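Local atomic coordinates of NAD-dependent epimerase/dehydratase (Methanobrevibacter ruminantium, PDB entry 6DNT), a protein that probably interconverts UDP-N-acetylglucosamine and its C4 epimer with the help of bound NAD, and also binds UDP-N-acetylmuramic acid. Residues F283-D288 / E330-T335. Sequence-based numbering, arbitrary orientation.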
ATOM      1  N   PHE A 283     -33.306   9.599   6.221  1.00 12.79           N
ATOM      2  CA  PHE A 283     -33.881  10.484   7.215  1.00 13.96           C
ATOM      3  C   PHE A 283     -35.385  10.210   7.391  1.00 14.14           C
ATOM      4  O   PHE A 283     -35.885  10.195   8.517  1.00 14.24           O
ATOM      5  CB  PHE A 283     -33.650  11.941   6.843  1.00 14.22           C
ATOM      6  CG  PHE A 283     -34.385  12.874   7.728  1.00 15.40           C
ATOM      7  CD1 PHE A 283     -33.932  13.096   9.019  1.00 15.63           C
ATOM      8  CD2 PHE A 283     -35.567  13.463   7.306  1.00 16.19           C
ATOM      9  CE1 PHE A 283     -34.632  13.923   9.884  1.00 16.30           C
ATOM     10  CE2 PHE A 283     -36.262  14.294   8.163  1.00 16.83           C
ATOM     11  CZ  PHE A 283     -35.791  14.528   9.438  1.00 16.26           C
ATOM     12  N   GLU A 284     -36.088   9.999   6.283  1.00 15.46           N
ATOM     13  CA  GLU A 284     -37.523   9.679   6.339  1.00 17.30           C
ATOM     14  C   GLU A 284     -37.760   8.419   7.136  1.00 16.70           C
ATOM     15  O   GLU A 284     -38.659   8.366   7.971  1.00 16.71           O
ATOM     16  CB  GLU A 284     -38.114   9.454   4.956  1.00 20.48           C
ATOM     17  CG  GLU A 284     -38.197  10.677   4.083  1.00 24.34           C
ATOM     18  CD  GLU A 284     -38.724  10.368   2.682  1.00 28.31           C
ATOM     19  OE1 GLU A 284     -38.652  11.290   1.843  1.00 34.20           O
ATOM     20  OE2 GLU A 284     -39.212   9.233   2.416  1.00 30.00           O
ATOM     21  N   ILE A 285     -36.970   7.388   6.849  1.00 15.19           N
ATOM     22  CA  ILE A 285     -37.155   6.099   7.502  1.00 14.99           C
ATOM     23  C   ILE A 285     -36.863   6.190   8.997  1.00 14.46           C
ATOM     24  O   ILE A 285     -37.639   5.689   9.802  1.00 15.37           O
ATOM     25  CB  ILE A 285     -36.308   4.990   6.844  1.00 14.64           C
ATOM     26  CG1 ILE A 285     -36.807   4.721   5.431  1.00 15.07           C
ATOM     27  CG2 ILE A 285     -36.364   3.716   7.669  1.00 14.79           C
ATOM     28  CD1 ILE A 285     -35.866   3.858   4.609  1.00 15.53           C
ATOM     29  N   ILE A 286     -35.753   6.827   9.368  1.00 14.31           N
ATOM     30  CA  ILE A 286     -35.401   6.989  10.780  1.00 14.50           C
ATOM     31  C   ILE A 286     -36.453   7.842  11.511  1.00 15.24           C
ATOM     32  O   ILE A 286     -36.840   7.513  12.641  1.00 14.79           O
ATOM     33  CB  ILE A 286     -33.973   7.560  10.955  1.00 15.25           C
ATOM     34  CG1 ILE A 286     -32.961   6.473  10.570  1.00 14.96           C
ATOM     35  CG2 ILE A 286     -33.738   8.031  12.391  1.00 14.93           C
ATOM     36  CD1 ILE A 286     -31.514   6.929  10.594  1.00 15.42           C
ATOM     37  N   SER A 287     -36.916   8.915  10.872  1.00 15.37           N
ATOM     38  CA  SER A 287     -37.984   9.740  11.453  1.00 16.06           C
ATOM     39  C   SER A 287     -39.266   8.941  11.668  1.00 16.91           C
ATOM     40  O   SER A 287     -39.915   9.109  12.697  1.00 16.80           O
ATOM     41  CB  SER A 287     -38.256  10.971  10.594  1.00 16.16           C
ATOM     42  OG  SER A 287     -37.118  11.811  10.591  1.00 17.35           O
ATOM     43  N   ASP A 288     -39.609   8.069  10.727  1.00 17.57           N
ATOM     44  CA  ASP A 288     -40.777   7.187  10.881  1.00 19.39           C
ATOM     45  C   ASP A 288     -40.613   6.220  12.041  1.00 19.36           C
ATOM     46  O   ASP A 288     -41.520   6.082  12.876  1.00 19.48           O
ATOM     47  CB  ASP A 288     -41.063   6.408   9.597  1.00 21.97           C
ATOM     48  CG  ASP A 288     -41.617   7.286   8.486  0.80 24.16           C
ATOM     49  OD1 ASP A 288     -42.100   8.402   8.777  0.80 29.00           O
ATOM     50  OD2 ASP A 288     -41.582   6.854   7.311  0.80 28.29           O
ATOM     51  N   GLU A 330     -36.063  -3.243  10.914  1.00 22.15           N
ATOM     52  CA  GLU A 330     -35.811  -4.031  12.124  1.00 23.12           C
ATOM     53  C   GLU A 330     -34.436  -3.709  12.714  1.00 20.51           C
ATOM     54  O   GLU A 330     -34.300  -3.521  13.923  1.00 19.82           O
ATOM     55  CB  GLU A 330     -35.936  -5.533  11.836  1.00 26.07           C
ATOM     56  CG  GLU A 330     -35.919  -6.398  13.091  1.00 30.12           C
ATOM     57  CD  GLU A 330     -36.422  -7.824  12.890  0.70 33.13           C
ATOM     58  OE1 GLU A 330     -36.832  -8.197  11.771  0.70 35.54           O
ATOM     59  OE2 GLU A 330     -36.409  -8.586  13.880  0.70 37.42           O
ATOM     60  N   GLN A 331     -33.434  -3.612  11.843  1.00 19.38           N
ATOM     61  CA  GLN A 331     -32.071  -3.266  12.270  1.00 18.36           C
ATOM     62  C   GLN A 331     -31.975  -1.852  12.828  1.00 17.69           C
ATOM     63  O   GLN A 331     -31.317  -1.614  13.850  1.00 16.78           O
ATOM     64  CB  GLN A 331     -31.092  -3.439  11.112  1.00 18.18           C
ATOM     65  CG  GLN A 331     -30.947  -4.895  10.683  1.00 18.11           C
ATOM     66  CD  GLN A 331     -30.376  -5.064   9.299  1.00 18.16           C
ATOM     67  OE1 GLN A 331     -30.115  -4.089   8.599  1.00 17.71           O
ATOM     68  NE2 GLN A 331     -30.182  -6.310   8.891  1.00 19.15           N
ATOM     69  N   LEU A 332     -32.660  -0.920  12.174  1.00 18.09           N
ATOM     70  CA  LEU A 332     -32.745   0.442  12.696  1.00 18.18           C
ATOM     71  C   LEU A 332     -33.463   0.493  14.046  1.00 18.23           C
ATOM     72  O   LEU A 332     -33.043   1.211  14.936  1.00 16.55           O
ATOM     73  CB  LEU A 332     -33.432   1.388  11.698  1.00 19.28           C
ATOM     74  CG  LEU A 332     -32.633   1.836  10.486  1.00 19.97           C
ATOM     75  CD1 LEU A 332     -33.541   2.685   9.612  1.00 21.12           C
ATOM     76  CD2 LEU A 332     -31.393   2.617  10.904  1.00 19.88           C
ATOM     77  N   ARG A 333     -34.525  -0.295  14.214  1.00 19.54           N
ATOM     78  CA  ARG A 333     -35.219  -0.341  15.510  1.00 20.57           C
ATOM     79  C   ARG A 333     -34.298  -0.828  16.632  1.00 19.79           C
ATOM     80  O   ARG A 333     -34.252  -0.247  17.703  1.00 19.83           O
ATOM     81  CB  ARG A 333     -36.508  -1.176  15.418  1.00 22.86           C
ATOM     82  CG  ARG A 333     -37.605  -0.451  14.656  1.00 25.82           C
ATOM     83  CD  ARG A 333     -38.920  -1.218  14.592  1.00 28.53           C
ATOM     84  NE  ARG A 333     -39.870  -0.522  13.719  1.00 31.11           N
ATOM     85  CZ  ARG A 333     -40.541   0.595  14.037  1.00 30.99           C
ATOM     86  NH1 ARG A 333     -40.404   1.180  15.227  1.00 30.32           N
ATOM     87  NH2 ARG A 333     -41.358   1.141  13.141  1.00 31.31           N
ATOM     88  N   GLU A 334     -33.517  -1.863  16.348  1.00 19.42           N
ATOM     89  CA  GLU A 334     -32.529  -2.372  17.300  1.00 20.18           C
ATOM     90  C   GLU A 334     -31.457  -1.329  17.633  1.00 17.98           C
ATOM     91  O   GLU A 334     -31.036  -1.197  18.770  1.00 17.57           O
ATOM     92  CB  GLU A 334     -31.894  -3.651  16.727  1.00 22.75           C
ATOM     93  CG  GLU A 334     -31.197  -4.537  17.734  1.00 26.03           C
ATOM     94  CD  GLU A 334     -31.041  -5.970  17.232  1.00 28.61           C
ATOM     95  OE1 GLU A 334     -31.932  -6.802  17.535  1.00 32.85           O
ATOM     96  OE2 GLU A 334     -30.057  -6.269  16.515  1.00 27.19           O
ATOM     97  N   THR A 335     -31.032  -0.572  16.622  1.00 16.57           N
ATOM     98  CA  THR A 335     -30.058   0.500  16.801  1.00 15.82           C
ATOM     99  C   THR A 335     -30.618   1.630  17.671  1.00 16.33           C
ATOM    100  O   THR A 335     -29.969   2.091  18.604  1.00 16.84           O
ATOM    101  CB  THR A 335     -29.609   1.026  15.420  1.00 15.27           C
ATOM    102  OG1 THR A 335     -29.110  -0.072  14.652  1.00 14.64           O
ATOM    103  CG2 THR A 335     -28.552   2.102  15.540  1.00 15.06           C
TER
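Leu332 of helix 328-341 reaches across to Ile285 and Ile286 of helix 279-289 in a small, wholly apolar helix-helix contact, a worked example of one branched side chain bridging two neighbouring residues of a facing helix. Between residues 283-288 and 330-335 the backbones are nearest at Ile286 and Leu332, whose CA atoms lie 7.3 Å apart. CD1 of Leu332 does most of the touching, meeting CG2 of Ile285 at 3.6 Å and CG1 of Ile286 at 4.0 Å, while the CD2 methyl of Leu332 lies a little farther from the same CG1. Both isoleucines cross the leucine at about a right angle. With CG2 of Ile285 anti to the backbone N (chi1 of the residue -67°), the short branch faces the leucine.

Beneath this pair, Ile286 packs on Phe225, Ile226 and Ile229 of helix 221-230, and Leu332 rests on Phe208. The side chain of Ile286 is about 10 Å from the bound UDP-N-acetylmuramic acid, and that of Leu332 about 13 Å from NAD. The contact joins helix 279-289 to the last helix, 328-341, in the C-terminal part of the chain, consistent with the smaller, substrate-binding domain that packs beside the NAD-binding Rossmann fold in extended short-chain dehydrogenase/reductase epimerases.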